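PDB 2VPZ: thiosulfate reductase from Thermus thermophilus, which probably carries out oxidoreductase chemistry on sulfur compounds such as thiosulfate or polysulfide, using a molybdopterin guanine dinucleotide-bound molybdenum and a [4Fe-4S] cluster. Local coordinates for residues 45-50 and 144-148. Residues are numbered along the deposited sequence; the frame is centred on the assembly and turned at random.
Sequences EGCFWR and GHGTG. With SF4 (iron/sulfur cluster), chain G; MGD (2-amino-5,6-dimercapto-7-methyl-3,7,8a,9-tetrahydro-8-oxa-1,3,9,10-tetraaza-anthracen-4-one guanosine dinucleotide), chain H.
The Phe48 ring has the His145 imidazole over one face, the planes inclined at 49° in an oblique pairing; the two rings are modelled too close, so their exact spacing is doubtful. At the Phe48 edge, near the ring plane, lies phosphate oxygen O1A of the molybdopterin guanine dinucleotide, 3.3 Å from CZ. The same O1A accepts a bent hydrogen bond from His145 ND1 (3.0 Å), while NE2 of the imidazole is bonded to Ser169 OG, which probably holds the ring's rotation. The Arg50 guanidinium has Phe48 CB over one face and the Gly146-Thr147 peptide at its edge; NH1 and Thr147 N, both donors, only pass close to each other. Glu45 receives the 144-148 loop with both carboxylate oxygens. OE1 takes Thr147 OG1 at 2.6 Å and OE2 takes Thr147 N at 2.9 Å in a nearly straight bond (169°), each approaching on the syn side but tilted out of the carboxylate plane. A bend at chi2, after a first torsion that sets CG anti to the backbone N (chi1 -160°), carries the carboxylate across to the loop, where OE1 also forms a salt bridge with Arg505. Replacing Glu45 by alanine would probably leave Thr147 N and OG1 without their acceptor and Arg505 without this carboxylate. Gly146 passes beside this carboxylate, where a CB would sit tightly against OE2. Cys47, between Glu45 and Phe48, ligates a cluster iron through SG at 2.3 Å, so one short loop touches the cluster and this dinucleotide. That loop joins strands 38-43 and 52-57, whereas 144-148 leads from strand 141-144 of a parallel sheet into helix 149-160, with Gly148 as its N-cap residue.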
ATOM      1  N   GLU A  45      -0.657  34.252 -24.637  1.00 33.60           N
ATOM      2  CA  GLU A  45      -1.843  35.117 -24.418  1.00 33.50           C
ATOM      3  C   GLU A  45      -2.993  34.210 -23.834  1.00 33.98           C
ATOM      4  O   GLU A  45      -4.152  34.621 -23.761  1.00 33.65           O
ATOM      5  CB  GLU A  45      -2.283  35.894 -25.699  1.00 33.88           C
ATOM      6  CG  GLU A  45      -3.183  37.179 -25.468  1.00 38.48           C
ATOM      7  CD  GLU A  45      -2.550  38.272 -24.568  1.00 41.66           C
ATOM      8  OE1 GLU A  45      -1.307  38.448 -24.616  1.00 44.16           O
ATOM      9  OE2 GLU A  45      -3.306  38.972 -23.824  1.00 42.70           O
ATOM     10  N   GLY A  46      -2.626  32.996 -23.409  1.00 33.61           N
ATOM     11  CA  GLY A  46      -3.529  32.052 -22.777  1.00 36.11           C
ATOM     12  C   GLY A  46      -4.349  32.677 -21.632  1.00 37.79           C
ATOM     13  O   GLY A  46      -5.542  32.362 -21.455  1.00 37.00           O
ATOM     14  N   CYS A  47      -3.722  33.553 -20.844  1.00 36.11           N
ATOM     15  CA  CYS A  47      -4.361  34.310 -19.760  1.00 36.55           C
ATOM     16  C   CYS A  47      -3.450  35.524 -19.443  1.00 38.49           C
ATOM     17  O   CYS A  47      -2.472  35.765 -20.157  1.00 39.76           O
ATOM     18  CB  CYS A  47      -4.617  33.465 -18.502  1.00 34.24           C
ATOM     19  SG  CYS A  47      -3.156  33.102 -17.407  1.00 33.31           S
ATOM     20  N   PHE A  48      -3.721  36.269 -18.383  1.00 38.67           N
ATOM     21  CA  PHE A  48      -2.927  37.445 -18.126  1.00 40.68           C
ATOM     22  C   PHE A  48      -1.606  37.250 -17.374  1.00 40.29           C
ATOM     23  O   PHE A  48      -0.879  38.198 -17.145  1.00 40.71           O
ATOM     24  CB  PHE A  48      -3.854  38.509 -17.468  1.00 43.74           C
ATOM     25  CG  PHE A  48      -5.235  38.651 -18.157  1.00 49.15           C
ATOM     26  CD1 PHE A  48      -6.426  38.729 -17.417  1.00 50.63           C
ATOM     27  CD2 PHE A  48      -5.316  38.647 -19.561  1.00 50.37           C
ATOM     28  CE1 PHE A  48      -7.685  38.795 -18.091  1.00 50.78           C
ATOM     29  CE2 PHE A  48      -6.576  38.715 -20.238  1.00 50.01           C
ATOM     30  CZ  PHE A  48      -7.752  38.786 -19.508  1.00 50.87           C
ATOM     31  N   TRP A  49      -1.251  36.012 -17.037  1.00 39.47           N
ATOM     32  CA  TRP A  49       0.017  35.765 -16.322  1.00 37.52           C
ATOM     33  C   TRP A  49       1.215  36.125 -17.240  1.00 37.83           C
ATOM     34  O   TRP A  49       2.307  36.464 -16.756  1.00 37.15           O
ATOM     35  CB  TRP A  49       0.096  34.323 -15.838  1.00 34.37           C
ATOM     36  CG  TRP A  49       1.090  34.066 -14.690  1.00 33.25           C
ATOM     37  CD1 TRP A  49       2.241  33.329 -14.755  1.00 31.55           C
ATOM     38  CD2 TRP A  49       0.957  34.465 -13.302  1.00 30.75           C
ATOM     39  NE1 TRP A  49       2.823  33.252 -13.517  1.00 31.80           N
ATOM     40  CE2 TRP A  49       2.066  33.934 -12.605  1.00 30.19           C
ATOM     41  CE3 TRP A  49       0.003  35.211 -12.586  1.00 29.40           C
ATOM     42  CZ2 TRP A  49       2.272  34.144 -11.220  1.00 28.79           C
ATOM     43  CZ3 TRP A  49       0.205  35.421 -11.192  1.00 28.64           C
ATOM     44  CH2 TRP A  49       1.332  34.886 -10.540  1.00 28.86           C
ATOM     45  N   ARG A  50       0.965  36.031 -18.547  1.00 37.38           N
ATOM     46  CA  ARG A  50       1.889  36.320 -19.648  1.00 37.41           C
ATOM     47  C   ARG A  50       3.266  35.574 -19.575  1.00 36.96           C
ATOM     48  O   ARG A  50       4.327  36.195 -19.624  1.00 37.57           O
ATOM     49  CB  ARG A  50       2.034  37.858 -19.802  1.00 40.17           C
ATOM     50  CG  ARG A  50       0.691  38.634 -20.177  1.00 42.29           C
ATOM     51  CD  ARG A  50       0.763  40.201 -20.116  1.00 45.76           C
ATOM     52  NE  ARG A  50      -0.028  40.797 -19.037  1.00 49.37           N
ATOM     53  CZ  ARG A  50      -1.215  41.391 -19.150  1.00 53.50           C
ATOM     54  NH1 ARG A  50      -1.816  41.508 -20.326  1.00 54.98           N
ATOM     55  NH2 ARG A  50      -1.847  41.863 -18.057  1.00 54.13           N
ATOM     56  N   GLY A 144     -11.810  46.994 -22.152  1.00 36.93           N
ATOM     57  CA  GLY A 144     -10.885  46.106 -22.814  1.00 36.17           C
ATOM     58  C   GLY A 144     -10.096  45.228 -21.905  1.00 36.41           C
ATOM     59  O   GLY A 144     -10.060  45.448 -20.690  1.00 35.32           O
ATOM     60  N   HIS A 145      -9.456  44.220 -22.480  1.00 36.95           N
ATOM     61  CA  HIS A 145      -8.633  43.310 -21.715  1.00 38.20           C
ATOM     62  C   HIS A 145      -7.543  42.645 -22.553  1.00 38.75           C
ATOM     63  O   HIS A 145      -7.584  42.716 -23.777  1.00 39.40           O
ATOM     64  CB  HIS A 145      -9.512  42.240 -20.990  1.00 42.28           C
ATOM     65  CG  HIS A 145      -9.100  41.968 -19.595  1.00 45.89           C
ATOM     66  ND1 HIS A 145      -9.702  41.047 -18.781  1.00 47.12           N
ATOM     67  CD2 HIS A 145      -8.128  42.520 -18.875  1.00 47.94           C
ATOM     68  CE1 HIS A 145      -9.103  41.056 -17.605  1.00 49.63           C
ATOM     69  NE2 HIS A 145      -8.137  41.947 -17.644  1.00 49.22           N
ATOM     70  N   GLY A 146      -6.545  42.039 -21.899  1.00 37.62           N
ATOM     71  CA  GLY A 146      -5.445  41.407 -22.621  1.00 39.04           C
ATOM     72  C   GLY A 146      -4.273  42.330 -22.923  1.00 39.99           C
ATOM     73  O   GLY A 146      -4.389  43.530 -22.679  1.00 38.65           O
ATOM     74  N   THR A 147      -3.160  41.828 -23.463  1.00 40.47           N
ATOM     75  CA  THR A 147      -1.980  42.668 -23.761  1.00 40.76           C
ATOM     76  C   THR A 147      -2.249  44.015 -24.491  1.00 42.20           C
ATOM     77  O   THR A 147      -1.819  45.080 -24.017  1.00 42.88           O
ATOM     78  CB  THR A 147      -0.872  41.881 -24.572  1.00 39.67           C
ATOM     79  OG1 THR A 147      -0.433  40.747 -23.846  1.00 38.54           O
ATOM     80  CG2 THR A 147       0.324  42.825 -24.892  1.00 36.59           C
ATOM     81  N   GLY A 148      -2.955  43.957 -25.617  1.00 43.09           N
ATOM     82  CA  GLY A 148      -3.299  45.144 -26.366  1.00 44.40           C
ATOM     83  C   GLY A 148      -4.284  46.102 -25.697  1.00 44.67           C
ATOM     84  O   GLY A 148      -4.823  46.990 -26.356  1.00 45.42           O
TER
HETATM   85 FE1  SF4 G1764       0.971  31.138 -18.493  1.00 41.75          FE
HETATM   86 FE2  SF4 G1764      -0.873  29.105 -18.366  1.00 32.40          FE
HETATM   87 FE3  SF4 G1764      -1.666  31.734 -18.496  1.00 33.34          FE
HETATM   88 FE4  SF4 G1764      -0.578  30.547 -20.709  1.00 39.34          FE
HETATM   89  S1  SF4 G1764      -2.554  29.950 -19.691  1.00 34.05           S
HETATM   90  S2  SF4 G1764      -0.075  32.659 -19.883  1.00 38.14           S
HETATM   91  S3  SF4 G1764       0.970  29.170 -19.735  1.00 40.54           S
HETATM   92  S4  SF4 G1764      -0.498  30.735 -16.756  1.00 37.84           S
HETATM   93  PB  MGD H1765     -12.875  36.076 -21.305  1.00 36.68           P
HETATM   94  O1B MGD H1765     -14.152  35.334 -21.055  1.00 34.60           O
HETATM   95  O2B MGD H1765     -11.629  35.310 -21.630  1.00 34.50           O
HETATM   96  O3B MGD H1765     -12.789  37.097 -20.058  1.00 31.19           O
HETATM   97  O3A MGD H1765     -12.750  38.737 -18.161  1.00 28.85           O
HETATM   98  PA  MGD H1765     -12.428  38.641 -19.722  1.00 31.64           P
HETATM   99  O1A MGD H1765     -10.963  38.731 -20.119  1.00 29.82           O
HETATM  100  O2A MGD H1765     -13.439  39.502 -20.392  1.00 31.57           O
HETATM  101  O5' MGD H1765     -13.069  37.055 -22.513  1.00 35.59           O
HETATM  102  C5' MGD H1765     -12.019  37.328 -23.442  1.00 39.01           C
HETATM  103  C4' MGD H1765     -12.689  37.911 -24.686  1.00 40.29           C
HETATM  104  O4' MGD H1765     -11.553  38.359 -25.417  1.00 41.49           O
HETATM  105  C3' MGD H1765     -13.397  36.921 -25.573  1.00 41.88           C
HETATM  106  O3' MGD H1765     -14.352  37.684 -26.322  1.00 41.72           O
HETATM  107  C2' MGD H1765     -12.249  36.418 -26.462  1.00 42.66           C
HETATM  108  O2' MGD H1765     -12.817  35.910 -27.640  1.00 45.60           O
HETATM  109  C1' MGD H1765     -11.418  37.681 -26.704  1.00 43.21           C
HETATM  110  N9  MGD H1765      -9.960  37.543 -27.076  1.00 41.66           N
HETATM  111  C8  MGD H1765      -9.117  36.598 -26.655  1.00 42.13           C
HETATM  112  N7  MGD H1765      -7.857  36.753 -27.123  1.00 41.18           N
HETATM  113  C5  MGD H1765      -7.842  37.888 -27.856  1.00 41.56           C
HETATM  114  C6  MGD H1765      -6.814  38.721 -28.626  1.00 40.39           C
HETATM  115  O6  MGD H1765      -5.592  38.359 -28.758  1.00 37.09           O
HETATM  116  N1  MGD H1765      -7.292  39.870 -29.208  1.00 39.81           N
HETATM  117  C2  MGD H1765      -8.592  40.292 -29.134  1.00 40.45           C
HETATM  118  N2  MGD H1765      -9.047  41.439 -29.727  1.00 40.33           N
HETATM  119  N3  MGD H1765      -9.495  39.585 -28.441  1.00 41.69           N
HETATM  120  C4  MGD H1765      -9.238  38.396 -27.804  1.00 41.31           C
HETATM  121  C10 MGD H1765     -11.757  38.409 -17.141  1.00 30.87           C
HETATM  122  C11 MGD H1765     -12.297  38.872 -15.830  1.00 32.27           C
HETATM  123  O11 MGD H1765     -13.662  38.454 -15.802  1.00 34.53           O
HETATM  124  C12 MGD H1765     -11.583  38.441 -14.602  1.00 34.05           C
HETATM  125  S12 MGD H1765      -9.884  38.598 -14.436  1.00 31.04           S
HETATM  126  C13 MGD H1765     -12.229  37.981 -13.530  1.00 34.68           C
HETATM  127  S13 MGD H1765     -11.540  37.425 -12.122  1.00 32.93           S
HETATM  128  C14 MGD H1765     -13.646  37.907 -13.360  1.00 36.21           C
HETATM  129  N15 MGD H1765     -14.044  36.472 -13.285  1.00 39.49           N
HETATM  130  C16 MGD H1765     -15.402  36.271 -13.346  1.00 41.52           C
HETATM  131  C17 MGD H1765     -16.154  35.150 -12.775  1.00 40.56           C
HETATM  132  O17 MGD H1765     -15.551  34.203 -12.187  1.00 41.77           O
HETATM  133  N18 MGD H1765     -17.483  35.168 -12.881  1.00 41.55           N
HETATM  134  C19 MGD H1765     -18.166  36.156 -13.490  1.00 41.42           C
HETATM  135  N19 MGD H1765     -19.524  36.112 -13.644  1.00 40.69           N
HETATM  136  N20 MGD H1765     -17.526  37.212 -13.997  1.00 41.12           N
HETATM  137  C21 MGD H1765     -16.203  37.329 -13.991  1.00 40.59           C
HETATM  138  N22 MGD H1765     -15.610  38.375 -14.576  1.00 38.99           N
HETATM  139  C23 MGD H1765     -14.223  38.682 -14.505  1.00 35.78           C